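Carboxylesterase (Uncultured bacterium, PDB 5GMX) hydrolyses carboxylic esters as a family VIII carboxylesterase with a beta-lactamase-like fold, and also acts on oxyimino cephalosporins. Local coordinates at residues Ile314-Arg319 against Asn369-Pro374; Gly346-Ala351 against Met359-Asn364. One frame throughout, in Å; residues are numbered along the deposited sequence.

Contact 1: residues Ile314-Arg319 against Asn369-Pro374; sequences IGVRMR and NIFGDP
F371 sets the CE2/CZ edge of its ring against the side chains of I314, V316 and M318, and this one ring makes most of the contact. Two methyls reach it at the edge, near the ring plane: V316 CG2 lies 4.2 Å from F371 CZ, and I314 CG2 lies 4.3 Å from F371 CE2. The selenium of selenomethionine M318 comes in obliquely, its SE 5.0 Å from the F371 ring centroid and 47° off the ring normal, a Met-aromatic contact. The M318 chain is bent at chi2 and chi3, and its SE makes the nearest approach, to F371 CE2 at 4.1 Å. Beside the ring, I370 CD1 meets I314 CG2 at 4.2 Å. F371 CG sits between its backbone N and carbonyl carbon (chi1 53°), which sends the ring out from the loop toward 314-319.

Residues 369-373 belong to the loop between strand 357-363 and helix 374-385, whose N-cap is D373; N369 ND2 donates to D373 OD2 at 3.1 Å, the donor standing above the carboxylate plane. I370 borders the bound phenylmethanesulfonic acid, and I314 touches Y160 of the same ligand pocket, which places the contact beside that pocket. The segments bury just 143 Å² together, and no hydrogen bond joins them or sets their relative position; apolar packing, with the Met-aromatic contact as part of it, therefore holds them together.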
loop_
_atom_site.group_PDB
_atom_site.type_symbol
_atom_site.label_atom_id
_atom_site.label_comp_id
_atom_site.label_asym_id
_atom_site.label_seq_id
_atom_site.Cartn_x
_atom_site.Cartn_y
_atom_site.Cartn_z
ATOM N N ILE A 314 9.549 -10.548 8.218
ATOM C CA ILE A 314 8.695 -11.376 7.367
ATOM C C ILE A 314 9.216 -12.811 7.285
ATOM O O ILE A 314 8.438 -13.760 7.219
ATOM C CB ILE A 314 8.578 -10.768 5.944
ATOM C CG1 ILE A 314 7.804 -9.445 5.999
ATOM C CG2 ILE A 314 7.910 -11.740 4.975
ATOM C CD1 ILE A 314 7.882 -8.629 4.726
ATOM N N GLY A 315 10.533 -12.972 7.325
ATOM C CA GLY A 315 11.120 -14.295 7.416
ATOM C C GLY A 315 11.493 -14.916 6.083
ATOM O O GLY A 315 11.961 -16.053 6.041
ATOM N N VAL A 316 11.276 -14.191 4.990
ATOM C CA VAL A 316 11.727 -14.666 3.689
ATOM C C VAL A 316 12.567 -13.605 3.004
ATOM O O VAL A 316 12.652 -12.471 3.475
ATOM C CB VAL A 316 10.548 -15.056 2.770
ATOM C CG1 VAL A 316 9.763 -16.214 3.392
ATOM C CG2 VAL A 316 9.642 -13.858 2.499
ATOM N N ARG A 317 13.191 -13.968 1.892
ATOM C CA ARG A 317 13.972 -12.996 1.146
ATOM C C ARG A 317 13.039 -11.969 0.494
ATOM O O ARG A 317 12.220 -12.315 -0.349
ATOM C CB ARG A 317 14.823 -13.674 0.083
ATOM C CG ARG A 317 15.813 -14.676 0.604
ATOM C CD ARG A 317 16.725 -15.131 -0.520
ATOM N NE ARG A 317 17.603 -14.053 -0.968
ATOM C CZ ARG A 317 17.860 -13.777 -2.243
ATOM N NH1 ARG A 317 17.291 -14.491 -3.205
ATOM N NH2 ARG A 317 18.679 -12.781 -2.556
HETATM N N MSE A 318 13.157 -10.711 0.901
HETATM C CA MSE A 318 12.393 -9.639 0.299
HETATM C C MSE A 318 13.312 -8.818 -0.574
HETATM O O MSE A 318 14.480 -8.570 -0.223
HETATM C CB MSE A 318 11.737 -8.760 1.362
HETATM C CG MSE A 318 10.763 -9.496 2.253
HETATM SE SE MSE A 318 9.201 -10.072 1.199
HETATM C CE MSE A 318 8.440 -8.305 0.830
ATOM N N ARG A 319 12.771 -8.426 -1.723
ATOM C CA ARG A 319 13.453 -7.557 -2.662
ATOM C C ARG A 319 12.850 -6.156 -2.576
ATOM O O ARG A 319 11.832 -5.862 -3.210
ATOM C CB ARG A 319 13.345 -8.119 -4.077
ATOM C CG ARG A 319 14.207 -7.405 -5.084
ATOM C CD ARG A 319 14.041 -8.020 -6.452
ATOM N NE ARG A 319 14.622 -7.171 -7.484
ATOM C CZ ARG A 319 14.113 -7.013 -8.697
ATOM N NH1 ARG A 319 13.001 -7.654 -9.046
ATOM N NH2 ARG A 319 14.725 -6.220 -9.563
ATOM N N ASN A 369 -2.419 -14.981 4.354
ATOM C CA ASN A 369 -1.271 -14.555 3.549
ATOM C C ASN A 369 -1.110 -13.031 3.618
ATOM O O ASN A 369 -2.073 -12.306 3.885
ATOM C CB ASN A 369 -1.409 -15.007 2.088
ATOM C CG ASN A 369 -2.628 -14.406 1.393
ATOM O OD1 ASN A 369 -2.578 -13.281 0.892
ATOM N ND2 ASN A 369 -3.723 -15.160 1.354
ATOM N N ILE A 370 0.108 -12.550 3.388
ATOM C CA ILE A 370 0.350 -11.111 3.311
ATOM C C ILE A 370 0.805 -10.710 1.904
ATOM O O ILE A 370 0.978 -9.521 1.607
ATOM C CB ILE A 370 1.383 -10.649 4.366
ATOM C CG1 ILE A 370 2.724 -11.357 4.172
ATOM C CG2 ILE A 370 0.847 -10.898 5.767
ATOM C CD1 ILE A 370 3.895 -10.610 4.787
ATOM N N PHE A 371 1.001 -11.720 1.054
ATOM C CA PHE A 371 1.144 -11.535 -0.390
ATOM C C PHE A 371 0.967 -12.874 -1.123
ATOM O O PHE A 371 1.195 -13.942 -0.545
ATOM C CB PHE A 371 2.500 -10.891 -0.742
ATOM C CG PHE A 371 3.696 -11.601 -0.156
ATOM C CD1 PHE A 371 4.206 -12.747 -0.748
ATOM C CD2 PHE A 371 4.332 -11.096 0.971
ATOM C CE1 PHE A 371 5.311 -13.395 -0.214
ATOM C CE2 PHE A 371 5.437 -11.738 1.510
ATOM C CZ PHE A 371 5.927 -12.889 0.918
ATOM N N GLY A 372 0.542 -12.812 -2.384
ATOM C CA GLY A 372 0.429 -13.997 -3.227
ATOM C C GLY A 372 -0.808 -14.864 -3.051
ATOM O O GLY A 372 -0.727 -16.083 -3.173
ATOM N N ASP A 373 -1.952 -14.242 -2.769
ATOM C CA ASP A 373 -3.238 -14.950 -2.703
ATOM C C ASP A 373 -3.619 -15.585 -4.054
ATOM O O ASP A 373 -3.435 -14.956 -5.100
ATOM C CB ASP A 373 -4.343 -13.985 -2.249
ATOM C CG ASP A 373 -5.627 -14.698 -1.837
ATOM O OD1 ASP A 373 -6.304 -15.287 -2.711
ATOM O OD2 ASP A 373 -5.976 -14.648 -0.638
ATOM N N PRO A 374 -4.145 -16.831 -4.029
ATOM C CA PRO A 374 -4.645 -17.581 -5.197
ATOM C C PRO A 374 -5.615 -16.793 -6.090
ATOM O O PRO A 374 -5.534 -16.883 -7.323
ATOM C CB PRO A 374 -5.371 -18.771 -4.560
ATOM C CG PRO A 374 -4.668 -18.985 -3.282
ATOM C CD PRO A 374 -4.197 -17.644 -2.799
#

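Contact 2: residues Gly346-Ala351 against Met359-Asn364; sequences GSFGFA and MGYAMN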
loop_
_atom_site.group_PDB
_atom_site.type_symbol
_atom_site.label_atom_id
_atom_site.label_comp_id
_atom_site.label_asym_id
_atom_site.label_seq_id
_atom_site.Cartn_x
_atom_site.Cartn_y
_atom_site.Cartn_z
ATOM N N GLY A 346 -5.248 -10.414 1.378
ATOM C CA GLY A 346 -5.288 -10.665 -0.052
ATOM C C GLY A 346 -5.302 -9.462 -0.988
ATOM O O GLY A 346 -5.068 -9.629 -2.189
ATOM N N SER A 347 -5.556 -8.257 -0.480
ATOM C CA SER A 347 -5.561 -7.100 -1.379
ATOM C C SER A 347 -4.167 -6.850 -1.929
ATOM O O SER A 347 -3.177 -7.251 -1.321
ATOM C CB SER A 347 -6.093 -5.841 -0.683
ATOM O OG SER A 347 -5.178 -5.362 0.285
ATOM N N PHE A 348 -4.084 -6.207 -3.092
ATOM C CA PHE A 348 -2.776 -5.839 -3.626
ATOM C C PHE A 348 -2.916 -4.847 -4.757
ATOM O O PHE A 348 -4.002 -4.642 -5.301
ATOM C CB PHE A 348 -2.000 -7.067 -4.127
ATOM C CG PHE A 348 -2.608 -7.702 -5.335
ATOM C CD1 PHE A 348 -3.616 -8.636 -5.206
ATOM C CD2 PHE A 348 -2.191 -7.342 -6.612
ATOM C CE1 PHE A 348 -4.187 -9.210 -6.325
ATOM C CE2 PHE A 348 -2.765 -7.915 -7.734
ATOM C CZ PHE A 348 -3.760 -8.853 -7.588
ATOM N N GLY A 349 -1.794 -4.243 -5.117
ATOM C CA GLY A 349 -1.737 -3.443 -6.318
ATOM C C GLY A 349 -0.345 -3.540 -6.891
ATOM O O GLY A 349 0.621 -3.692 -6.123
ATOM N N PHE A 350 -0.227 -3.488 -8.216
ATOM C CA PHE A 350 1.111 -3.394 -8.807
ATOM C C PHE A 350 1.138 -2.756 -10.193
ATOM O O PHE A 350 0.113 -2.612 -10.870
ATOM C CB PHE A 350 1.791 -4.778 -8.859
ATOM C CG PHE A 350 1.218 -5.704 -9.884
ATOM C CD1 PHE A 350 1.729 -5.727 -11.177
ATOM C CD2 PHE A 350 0.167 -6.549 -9.559
ATOM C CE1 PHE A 350 1.199 -6.584 -12.135
ATOM C CE2 PHE A 350 -0.378 -7.407 -10.512
ATOM C CZ PHE A 350 0.143 -7.421 -11.802
ATOM N N ALA A 351 2.338 -2.353 -10.585
ATOM C CA ALA A 351 2.603 -1.730 -11.866
ATOM C C ALA A 351 3.666 -2.500 -12.646
ATOM O O ALA A 351 4.652 -2.986 -12.076
ATOM C CB ALA A 351 3.037 -0.291 -11.669
HETATM N N MSE A 359 -2.600 -2.726 -11.882
HETATM C CA MSE A 359 -3.665 -3.609 -11.430
HETATM C C MSE A 359 -3.974 -3.406 -9.960
HETATM O O MSE A 359 -3.057 -3.219 -9.144
HETATM C CB MSE A 359 -3.293 -5.074 -11.685
HETATM C CG MSE A 359 -4.405 -6.046 -11.298
HETATM SE SE MSE A 359 -3.969 -7.953 -11.572
HETATM C CE MSE A 359 -3.303 -7.844 -13.405
ATOM N N GLY A 360 -5.262 -3.458 -9.621
ATOM C CA GLY A 360 -5.686 -3.289 -8.242
ATOM C C GLY A 360 -6.751 -4.282 -7.809
ATOM O O GLY A 360 -7.649 -4.612 -8.578
ATOM N N TYR A 361 -6.661 -4.757 -6.569
ATOM C CA TYR A 361 -7.628 -5.735 -6.084
ATOM C C TYR A 361 -7.855 -5.592 -4.578
ATOM O O TYR A 361 -6.893 -5.553 -3.785
ATOM C CB TYR A 361 -7.165 -7.145 -6.465
ATOM C CG TYR A 361 -7.974 -8.275 -5.870
ATOM C CD1 TYR A 361 -9.347 -8.379 -6.090
ATOM C CD2 TYR A 361 -7.351 -9.272 -5.137
ATOM C CE1 TYR A 361 -10.085 -9.425 -5.538
ATOM C CE2 TYR A 361 -8.064 -10.330 -4.610
ATOM C CZ TYR A 361 -9.429 -10.391 -4.792
ATOM O OH TYR A 361 -10.106 -11.443 -4.236
ATOM N N ALA A 362 -9.124 -5.460 -4.191
ATOM C CA ALA A 362 -9.461 -5.264 -2.775
ATOM C C ALA A 362 -10.751 -5.994 -2.417
ATOM O O ALA A 362 -11.740 -5.899 -3.140
ATOM C CB ALA A 362 -9.583 -3.778 -2.449
HETATM N N MSE A 363 -10.751 -6.694 -1.288
HETATM C CA MSE A 363 -11.870 -7.555 -0.924
HETATM C C MSE A 363 -12.043 -7.610 0.590
HETATM O O MSE A 363 -11.147 -7.214 1.328
HETATM C CB MSE A 363 -11.654 -8.958 -1.490
HETATM C CG MSE A 363 -10.732 -9.839 -0.658
HETATM SE SE MSE A 363 -8.891 -9.185 -0.351
HETATM C CE MSE A 363 -8.485 -8.607 -2.112
ATOM N N ASN A 364 -13.195 -8.092 1.057
ATOM C CA ASN A 364 -13.452 -8.090 2.492
ATOM C C ASN A 364 -13.303 -9.455 3.179
ATOM O O ASN A 364 -13.331 -9.530 4.409
ATOM C CB ASN A 364 -14.843 -7.505 2.774
ATOM C CG ASN A 364 -15.975 -8.344 2.201
ATOM O OD1 ASN A 364 -15.766 -9.210 1.354
ATOM N ND2 ASN A 364 -17.191 -8.059 2.646
#
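Strands 348-351 and 359-363 run antiparallel, their axes 179° apart in direction and 4.9 Å at closest approach. F348 with Y361 and F350 with M359 are hydrogen-bonded pairs, each closed by two backbone bonds; Y361 N reaches F348 O at 2.9 Å. The non-hydrogen-bonded pair between them is G349 with G360, whose CA atoms come within 4.4 Å, and G349 CA makes a CA-H...O contact with M359 O at 3.1 Å. This is a beta hairpin inside the antiparallel sheet of the beta-lactamase-like fold, flanked by strands 33-40 and 339-342. Helix 374-385 packs on the face bearing F348, F350, M359 and Y361. There selenomethionine M359, extended through chi1 and chi2, places SE 4.0 Å from F348 CE2, at that ring's edge, and obliquely to the F350 ring, while its CB lies over a face of F350. The F348 and Y361 rings meet obliquely, planes at 62°, with F348 CE1 3.4 Å from Y361 CD2. Beyond the last bridged pair, M363 curls back through chi2 and chi3: its CE sits over one face of the Y361 ring, toward the rim, and touches S347 CA at 3.4 Å. S347 OG is hydrogen-bonded to OG1 of T72, the residue after S71 of the ligand pocket.

How the contacts relate
Along the chain the order is 314-319, 346-351, 359-364, 369-374, so the hairpin of contact 2 falls between the two halves of contact 1. Their centres are 14 Å apart. Contact 2 is buried within the seven-stranded sheet, whereas contact 1 lies at the surface and pairs a loop and strand of the separate two-stranded sheet with the loop that leaves strand 357-363. The two meet where G346 CA packs against N369 OD1 and D373 OD2, and N369 shares a backbone hydrogen bond with G345. The side chain of I370 in contact 1 comes about 4 Å from the bound ligand, that of S347 in contact 2 about 7 Å, so contact 1 lies closer to the pocket.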